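Local atomic coordinates of globin (Geobacter sulfurreducens, PDB entry 2W31), a protein that binds a bis-histidyl heme and probably oxygen through this globin domain, the heme-carrying part of a probably membrane-bound globin-coupled sensor. Residues E33-Q38 with R111-S116; Q38-L43 with K54-L59. One frame throughout, in Å; residues are numbered along the deposited sequence.

Contact 1 (E33-Q38 with R111-S116); sequences ERLADQ and RQFTLS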
loop_
_atom_site.group_PDB
_atom_site.type_symbol
_atom_site.label_atom_id
_atom_site.label_comp_id
_atom_site.label_asym_id
_atom_site.label_seq_id
_atom_site.Cartn_x
_atom_site.Cartn_y
_atom_site.Cartn_z
ATOM N N GLU A 33 -1.228 -5.685 21.138
ATOM C CA GLU A 33 -2.321 -4.940 21.794
ATOM C C GLU A 33 -2.311 -3.437 21.450
ATOM O O GLU A 33 -3.386 -2.824 21.290
ATOM C CB GLU A 33 -2.313 -5.153 23.328
ATOM C CG GLU A 33 -2.585 -6.594 23.739
ATOM C CD GLU A 33 -1.314 -7.426 23.883
ATOM O OE1 GLU A 33 -0.195 -6.919 23.620
ATOM O OE2 GLU A 33 -1.434 -8.604 24.285
ATOM N N ARG A 34 -1.111 -2.852 21.376
ATOM C CA ARG A 34 -0.928 -1.458 20.965
ATOM C C ARG A 34 -1.505 -1.265 19.552
ATOM O O ARG A 34 -2.290 -0.317 19.309
ATOM C CB ARG A 34 0.556 -1.093 20.955
ATOM C CG ARG A 34 1.031 -0.225 22.104
ATOM C CD ARG A 34 2.438 0.327 21.868
ATOM N NE ARG A 34 2.410 1.406 20.889
ATOM C CZ ARG A 34 3.094 1.441 19.742
ATOM N NH1 ARG A 34 3.932 0.470 19.390
ATOM N NH2 ARG A 34 2.951 2.484 18.942
ATOM N N LEU A 35 -1.143 -2.191 18.647
ATOM C CA LEU A 35 -1.684 -2.214 17.280
ATOM C C LEU A 35 -3.212 -2.320 17.319
ATOM O O LEU A 35 -3.909 -1.524 16.700
ATOM C CB LEU A 35 -1.053 -3.353 16.435
ATOM C CG LEU A 35 -1.477 -3.495 14.952
ATOM C CD1 LEU A 35 -2.778 -4.300 14.825
ATOM C CD2 LEU A 35 -1.622 -2.131 14.240
ATOM N N ALA A 36 -3.735 -3.282 18.090
ATOM C CA ALA A 36 -5.181 -3.503 18.159
ATOM C C ALA A 36 -5.926 -2.277 18.681
ATOM O O ALA A 36 -6.990 -1.936 18.160
ATOM C CB ALA A 36 -5.512 -4.732 19.025
ATOM N N ASP A 37 -5.365 -1.611 19.698
ATOM C CA ASP A 37 -5.994 -0.417 20.287
ATOM C C ASP A 37 -5.980 0.724 19.277
ATOM O O ASP A 37 -6.994 1.378 19.100
ATOM C CB ASP A 37 -5.278 0.048 21.572
ATOM C CG ASP A 37 -5.537 -0.869 22.760
ATOM O OD1 ASP A 37 -6.482 -1.690 22.725
ATOM O OD2 ASP A 37 -4.754 -0.771 23.738
ATOM N N GLN A 38 -4.835 0.949 18.626
ATOM C CA GLN A 38 -4.700 2.054 17.684
ATOM C C GLN A 38 -5.592 1.816 16.471
ATOM O O GLN A 38 -6.273 2.733 16.029
ATOM C CB GLN A 38 -3.234 2.288 17.295
ATOM C CG GLN A 38 -2.422 2.858 18.462
ATOM C CD GLN A 38 -0.959 3.177 18.136
ATOM O OE1 GLN A 38 -0.610 3.464 16.990
ATOM N NE2 GLN A 38 -0.103 3.153 19.168
ATOM N N ARG A 111 0.252 -0.214 8.109
ATOM C CA ARG A 111 1.541 0.024 7.472
ATOM C C ARG A 111 2.355 1.070 8.277
ATOM O O ARG A 111 3.528 0.875 8.555
ATOM C CB ARG A 111 1.255 0.537 6.064
ATOM C CG ARG A 111 2.403 0.606 5.208
ATOM C CD ARG A 111 2.001 1.408 3.925
ATOM N NE ARG A 111 0.832 0.914 3.180
ATOM C CZ ARG A 111 0.848 -0.188 2.407
ATOM N NH1 ARG A 111 1.920 -0.948 2.352
ATOM N NH2 ARG A 111 -0.211 -0.585 1.717
ATOM N N GLN A 112 1.721 2.173 8.695
ATOM C CA GLN A 112 2.466 3.244 9.381
ATOM C C GLN A 112 2.926 2.696 10.728
ATOM O O GLN A 112 4.054 2.957 11.157
ATOM C CB GLN A 112 1.562 4.467 9.585
ATOM C CG GLN A 112 0.908 4.986 8.281
ATOM C CD GLN A 112 1.790 5.917 7.452
ATOM O OE1 GLN A 112 3.032 5.853 7.520
ATOM N NE2 GLN A 112 1.146 6.782 6.637
ATOM N N PHE A 113 2.056 1.921 11.390
ATOM C CA PHE A 113 2.377 1.402 12.723
ATOM C C PHE A 113 3.582 0.460 12.639
ATOM O O PHE A 113 4.531 0.537 13.469
ATOM C CB PHE A 113 1.167 0.632 13.256
ATOM C CG PHE A 113 1.363 0.051 14.662
ATOM C CD1 PHE A 113 1.027 0.781 15.815
ATOM C CD2 PHE A 113 1.894 -1.233 14.815
ATOM C CE1 PHE A 113 1.233 0.242 17.092
ATOM C CE2 PHE A 113 2.076 -1.796 16.107
ATOM C CZ PHE A 113 1.767 -1.047 17.223
ATOM N N THR A 114 3.551 -0.457 11.663
ATOM C CA THR A 114 4.603 -1.473 11.551
ATOM C C THR A 114 5.928 -0.877 11.109
ATOM O O THR A 114 6.993 -1.257 11.635
ATOM C CB THR A 114 4.146 -2.575 10.605
ATOM O OG1 THR A 114 2.875 -3.050 11.058
ATOM C CG2 THR A 114 5.120 -3.756 10.635
ATOM N N LEU A 115 5.892 0.124 10.230
ATOM C CA LEU A 115 7.148 0.732 9.825
ATOM C C LEU A 115 7.764 1.545 10.963
ATOM O O LEU A 115 9.026 1.696 11.011
ATOM C CB LEU A 115 7.017 1.561 8.530
ATOM C CG LEU A 115 6.696 0.723 7.297
ATOM C CD1 LEU A 115 7.032 1.576 6.032
ATOM C CD2 LEU A 115 7.222 -0.680 7.154
ATOM N N SER A 116 6.915 2.087 11.829
ATOM C CA SER A 116 7.457 2.776 13.012
ATOM C C SER A 116 8.140 1.798 13.960
ATOM O O SER A 116 9.208 2.128 14.506
ATOM C CB SER A 116 6.405 3.630 13.699
ATOM O OG SER A 116 6.356 4.850 12.970
HETATM O O HOH W 1 4.734 1.845 16.072
#
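The Phe113 ring reaches from helix 100-121 across to helix 32-44 and settles among Arg34, Leu35 and Gln38. Apolar contact carries most of the interface. CB of Leu35 sits over one face of the ring, a CH-pi contact 3.9 Å from the ring centroid, with Leu35 CB 3.5 Å from Phe113 CE2. CD2 of Leu35 continues the contact, 3.7 Å from CG of Phe113. CG of Phe113 is anti to its own backbone N, which carries the ring across to the other helix, where Phe113 CZ comes 3.4 Å from the backbone N of Leu35.

Two polar side chains also touch the ring. In the conformer given, one of two modelled, the Arg34 guanidinium lays a face on Phe113 CE1, with CZ of Arg34 3.5 Å from that atom and the two planes 28° apart. The Gln38 amide stands at the ring's rim, its plane turned 78° from it. One water, on the ring face opposite Leu35, donates to the O of Phe113 at 2.9 Å and, in this conformer, accepts a weak hydrogen bond from Arg34 NH2, a doubtful bridge.

Beyond the pair, Leu35 and Thr114 both touch Phe70 of helix 62-72. On another side of helix 100-121, Arg111 makes a salt bridge to Asp140 of the second subunit, and Gln112 and Ser116 also bond to that subunit. Near-antiparallel segments, at 152° with axes 11.0 Å apart, and a large aromatic spanning the gap join what are by topology probably the B and G helices of the globin fold.

Contact 2 (Q38-L43 with K54-L59); sequences QFYDYL and KEDLVL. With HEM (protoporphyrin IX containing Fe), chain C.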
loop_
_atom_site.group_PDB
_atom_site.type_symbol
_atom_site.label_atom_id
_atom_site.label_comp_id
_atom_site.label_asym_id
_atom_site.label_seq_id
_atom_site.Cartn_x
_atom_site.Cartn_y
_atom_site.Cartn_z
ATOM N N GLN A 38 -4.835 0.949 18.626
ATOM C CA GLN A 38 -4.700 2.054 17.684
ATOM C C GLN A 38 -5.592 1.816 16.471
ATOM O O GLN A 38 -6.273 2.733 16.029
ATOM C CB GLN A 38 -3.234 2.288 17.295
ATOM C CG GLN A 38 -2.422 2.858 18.462
ATOM C CD GLN A 38 -0.959 3.177 18.136
ATOM O OE1 GLN A 38 -0.610 3.464 16.990
ATOM N NE2 GLN A 38 -0.103 3.153 19.168
ATOM N N PHE A 39 -5.599 0.578 15.953
ATOM C CA PHE A 39 -6.423 0.196 14.816
ATOM C C PHE A 39 -7.902 0.409 15.121
ATOM O O PHE A 39 -8.620 1.104 14.365
ATOM C CB PHE A 39 -6.103 -1.282 14.458
ATOM C CG PHE A 39 -6.822 -1.812 13.260
ATOM C CD1 PHE A 39 -6.225 -1.751 12.002
ATOM C CD2 PHE A 39 -8.056 -2.453 13.382
ATOM C CE1 PHE A 39 -6.866 -2.302 10.893
ATOM C CE2 PHE A 39 -8.701 -3.012 12.272
ATOM C CZ PHE A 39 -8.088 -2.930 11.014
ATOM N N TYR A 40 -8.345 -0.135 16.263
ATOM C CA TYR A 40 -9.742 -0.041 16.690
ATOM C C TYR A 40 -10.157 1.408 16.931
ATOM O O TYR A 40 -11.190 1.856 16.415
ATOM C CB TYR A 40 -9.926 -0.848 17.965
ATOM C CG TYR A 40 -11.340 -1.321 18.228
ATOM C CD1 TYR A 40 -11.789 -2.554 17.741
ATOM C CD2 TYR A 40 -12.216 -0.546 18.972
ATOM C CE1 TYR A 40 -13.086 -3.012 18.005
ATOM C CE2 TYR A 40 -13.532 -0.991 19.234
ATOM C CZ TYR A 40 -13.936 -2.230 18.754
ATOM O OH TYR A 40 -15.204 -2.700 18.994
ATOM N N ASP A 41 -9.323 2.161 17.640
ATOM C CA ASP A 41 -9.642 3.579 17.918
ATOM C C ASP A 41 -9.672 4.464 16.654
ATOM O O ASP A 41 -10.447 5.412 16.571
ATOM C CB ASP A 41 -8.645 4.162 18.925
ATOM C CG ASP A 41 -8.803 3.572 20.330
ATOM O OD1 ASP A 41 -9.861 2.966 20.623
ATOM O OD2 ASP A 41 -7.852 3.704 21.137
ATOM N N TYR A 42 -8.824 4.175 15.667
ATOM C CA TYR A 42 -8.853 4.907 14.407
ATOM C C TYR A 42 -10.209 4.696 13.688
ATOM O O TYR A 42 -10.784 5.633 13.136
ATOM C CB TYR A 42 -7.716 4.383 13.536
ATOM C CG TYR A 42 -7.318 5.227 12.344
ATOM C CD1 TYR A 42 -6.147 5.996 12.360
ATOM C CD2 TYR A 42 -8.082 5.221 11.174
ATOM C CE1 TYR A 42 -5.748 6.752 11.219
ATOM C CE2 TYR A 42 -7.687 5.995 10.025
ATOM C CZ TYR A 42 -6.536 6.755 10.078
ATOM O OH TYR A 42 -6.131 7.464 8.969
ATOM N N LEU A 43 -10.704 3.459 13.712
ATOM C CA LEU A 43 -11.985 3.144 13.072
ATOM C C LEU A 43 -13.174 3.794 13.777
ATOM O O LEU A 43 -14.138 4.243 13.115
ATOM C CB LEU A 43 -12.176 1.629 12.964
ATOM C CG LEU A 43 -11.172 0.869 12.070
ATOM C CD1 LEU A 43 -11.523 -0.623 12.021
ATOM C CD2 LEU A 43 -11.099 1.461 10.675
ATOM N N LYS A 54 -20.588 -0.970 16.581
ATOM C CA LYS A 54 -21.612 -0.720 17.612
ATOM C C LYS A 54 -22.028 -2.011 18.299
ATOM O O LYS A 54 -22.028 -2.067 19.519
ATOM C CB LYS A 54 -22.884 -0.037 17.081
ATOM C CG LYS A 54 -22.699 1.283 16.348
ATOM C CD LYS A 54 -21.871 2.342 17.069
ATOM C CE LYS A 54 -22.039 3.702 16.380
ATOM N NZ LYS A 54 -22.213 4.821 17.367
ATOM N N GLU A 55 -22.354 -3.062 17.527
ATOM C CA GLU A 55 -22.727 -4.348 18.143
ATOM C C GLU A 55 -21.573 -4.916 18.926
ATOM O O GLU A 55 -21.760 -5.524 20.023
ATOM C CB GLU A 55 -23.253 -5.336 17.102
ATOM C CG GLU A 55 -24.622 -4.911 16.522
ATOM C CD GLU A 55 -25.729 -4.858 17.568
ATOM O OE1 GLU A 55 -26.173 -3.741 17.905
ATOM O OE2 GLU A 55 -26.159 -5.937 18.045
ATOM N N ASP A 56 -20.371 -4.659 18.401
ATOM C CA ASP A 56 -19.168 -5.158 19.006
ATOM C C ASP A 56 -18.877 -4.533 20.353
ATOM O O ASP A 56 -18.049 -5.058 21.108
ATOM C CB ASP A 56 -17.975 -4.932 18.071
ATOM C CG ASP A 56 -16.783 -5.758 18.466
ATOM O OD1 ASP A 56 -16.891 -7.007 18.461
ATOM O OD2 ASP A 56 -15.757 -5.160 18.820
ATOM N N LEU A 57 -19.528 -3.398 20.663
ATOM C CA LEU A 57 -19.253 -2.747 21.949
ATOM C C LEU A 57 -19.475 -3.757 23.071
ATOM O O LEU A 57 -18.637 -3.889 23.975
ATOM C CB LEU A 57 -20.102 -1.481 22.150
ATOM C CG LEU A 57 -19.787 -0.708 23.447
ATOM C CD1 LEU A 57 -18.350 -0.214 23.461
ATOM C CD2 LEU A 57 -20.748 0.432 23.615
ATOM N N VAL A 58 -20.570 -4.498 22.979
ATOM C CA VAL A 58 -20.880 -5.516 23.993
ATOM C C VAL A 58 -20.215 -6.869 23.658
ATOM O O VAL A 58 -19.551 -7.470 24.514
ATOM C CB VAL A 58 -22.403 -5.671 24.148
ATOM C CG1 VAL A 58 -22.746 -6.819 25.111
ATOM C CG2 VAL A 58 -23.023 -4.362 24.657
ATOM N N LEU A 59 -20.363 -7.335 22.418
ATOM C CA LEU A 59 -19.817 -8.647 22.032
ATOM C C LEU A 59 -18.307 -8.768 22.271
ATOM O O LEU A 59 -17.833 -9.803 22.752
ATOM C CB LEU A 59 -20.204 -9.012 20.596
ATOM C CG LEU A 59 -21.721 -9.006 20.369
ATOM C CD1 LEU A 59 -22.063 -9.156 18.890
ATOM C CD2 LEU A 59 -22.411 -10.104 21.206
HETATM C CHA HEM C . -13.836 -9.530 9.867
HETATM C CHB HEM C . -9.239 -8.590 8.770
HETATM C CHC HEM C . -10.515 -4.011 7.825
HETATM C CHD HEM C . -14.682 -4.747 10.156
HETATM C C1A HEM C . -12.485 -9.689 9.642
HETATM C C2A HEM C . -11.744 -10.935 9.736
HETATM C C3A HEM C . -10.460 -10.677 9.456
HETATM C C4A HEM C . -10.379 -9.250 9.157
HETATM C CMA HEM C . -9.265 -11.649 9.419
HETATM C CAA HEM C . -12.363 -12.325 10.090
HETATM C CBA HEM C . -13.043 -12.760 8.787
HETATM C CGA HEM C . -13.388 -14.234 8.710
HETATM O O1A HEM C . -12.466 -15.091 8.605
HETATM O O2A HEM C . -14.612 -14.545 8.736
HETATM C C1B HEM C . -9.217 -7.295 8.277
HETATM C C2B HEM C . -8.113 -6.647 7.586
HETATM C C3B HEM C . -8.459 -5.383 7.319
HETATM C C4B HEM C . -9.786 -5.170 7.881
HETATM C CMB HEM C . -6.809 -7.398 7.237
HETATM C CAB HEM C . -7.648 -4.290 6.626
HETATM C CBB HEM C . -6.334 -4.122 6.867
HETATM C C1C HEM C . -11.719 -3.785 8.444
HETATM C C2C HEM C . -12.366 -2.507 8.621
HETATM C C3C HEM C . -13.500 -2.706 9.299
HETATM C C4C HEM C . -13.620 -4.127 9.548
HETATM C CMC HEM C . -11.837 -1.158 8.138
HETATM C CAC HEM C . -14.513 -1.616 9.705
HETATM C CBC HEM C . -14.951 -1.435 10.947
HETATM C C1D HEM C . -14.893 -6.101 10.169
HETATM C C2D HEM C . -16.167 -6.752 10.508
HETATM C C3D HEM C . -15.917 -8.243 10.415
HETATM C C4D HEM C . -14.508 -8.358 10.053
HETATM C CMD HEM C . -17.478 -6.055 10.849
HETATM C CAD HEM C . -16.906 -9.408 10.693
HETATM C CBD HEM C . -17.862 -9.642 9.539
HETATM C CGD HEM C . -18.984 -10.530 10.041
HETATM O O1D HEM C . -19.719 -10.143 10.990
HETATM O O2D HEM C . -19.149 -11.635 9.479
HETATM N NA HEM C . -11.628 -8.667 9.296
HETATM N NB HEM C . -10.213 -6.370 8.434
HETATM N NC HEM C . -12.503 -4.775 9.027
HETATM N ND HEM C . -13.968 -7.086 9.913
HETATM FE FE HEM C . -12.063 -6.712 9.177
#
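Tyr40 and Asp56 meet through a single short hydrogen bond, the side chains crossing obliquely: Tyr40 OH donates to Asp56 OD2 at 2.5 Å. The carboxylate oxygen lies at the edge of the phenol ring, near its plane, and receives the bond through its anti lone pair, the one facing away from OD1. The planes themselves are not aligned, the carboxylate being turned 47° from the ring. Lys63 makes a separate cation-pi contact with the Tyr40 ring. A chi1 of -156° swings the phenol out from helix 32-44, letting it span a backbone gap in which the nearest CA atoms, those of Tyr40 and Asp56, are 11.0 Å apart.

The carboxylate is gripped from more than one direction. While OD2 takes the tyrosine hydroxyl, OD1 accepts from the backbone N of Lys61, just ahead of helix 62-72, and of Leu62, its first residue. Three donors on a buried carboxylate would probably stabilise its negative charge, and they fix its rotation.

Along the same helix, other side chains face the heme. Leu43 spreads its two methyls over the porphyrin rim, CD1 lying 3.7 Å from HEM CBC and CD2 3.7 Å from HEM CMC. Phe39 stands edge-on to the macrocycle, with CZ 4.2 Å from HEM CHC, and its ring meets the imidazole of His66, an axial ligand of the iron, with planes about 30° apart.

The pair thus ties helix 32-44 to the short helix 56-59 and, through Asp56, to the beginning of helix 62-72, which bears His66. Leu53, in the loop between, touches both Tyr40 and Leu43. Phe39 and Tyr42 also touch helix 100-121, and Tyr42 OH bonds to the backbone O of His10 of the second subunit.

Contacts 1 and 2 lie 15 Å apart, centre to centre, along helix 32-44, and Gln38 belongs to both. In chain order the shared helix comes first, then residues 54-59, then 111-116, so contact 2 is nested inside the long loop closed by contact 1. Both parts of the helix meet helix 100-121, which also reaches the second subunit; the later part borders the heme as well and anchors the short helix ahead of the one bearing His66. Lys63 serves both regions, with a salt bridge to Asp37 and its contact with Tyr40. One helix thus takes part both in packing against helix 100-121 and in lining the heme pocket, all within a single globin domain.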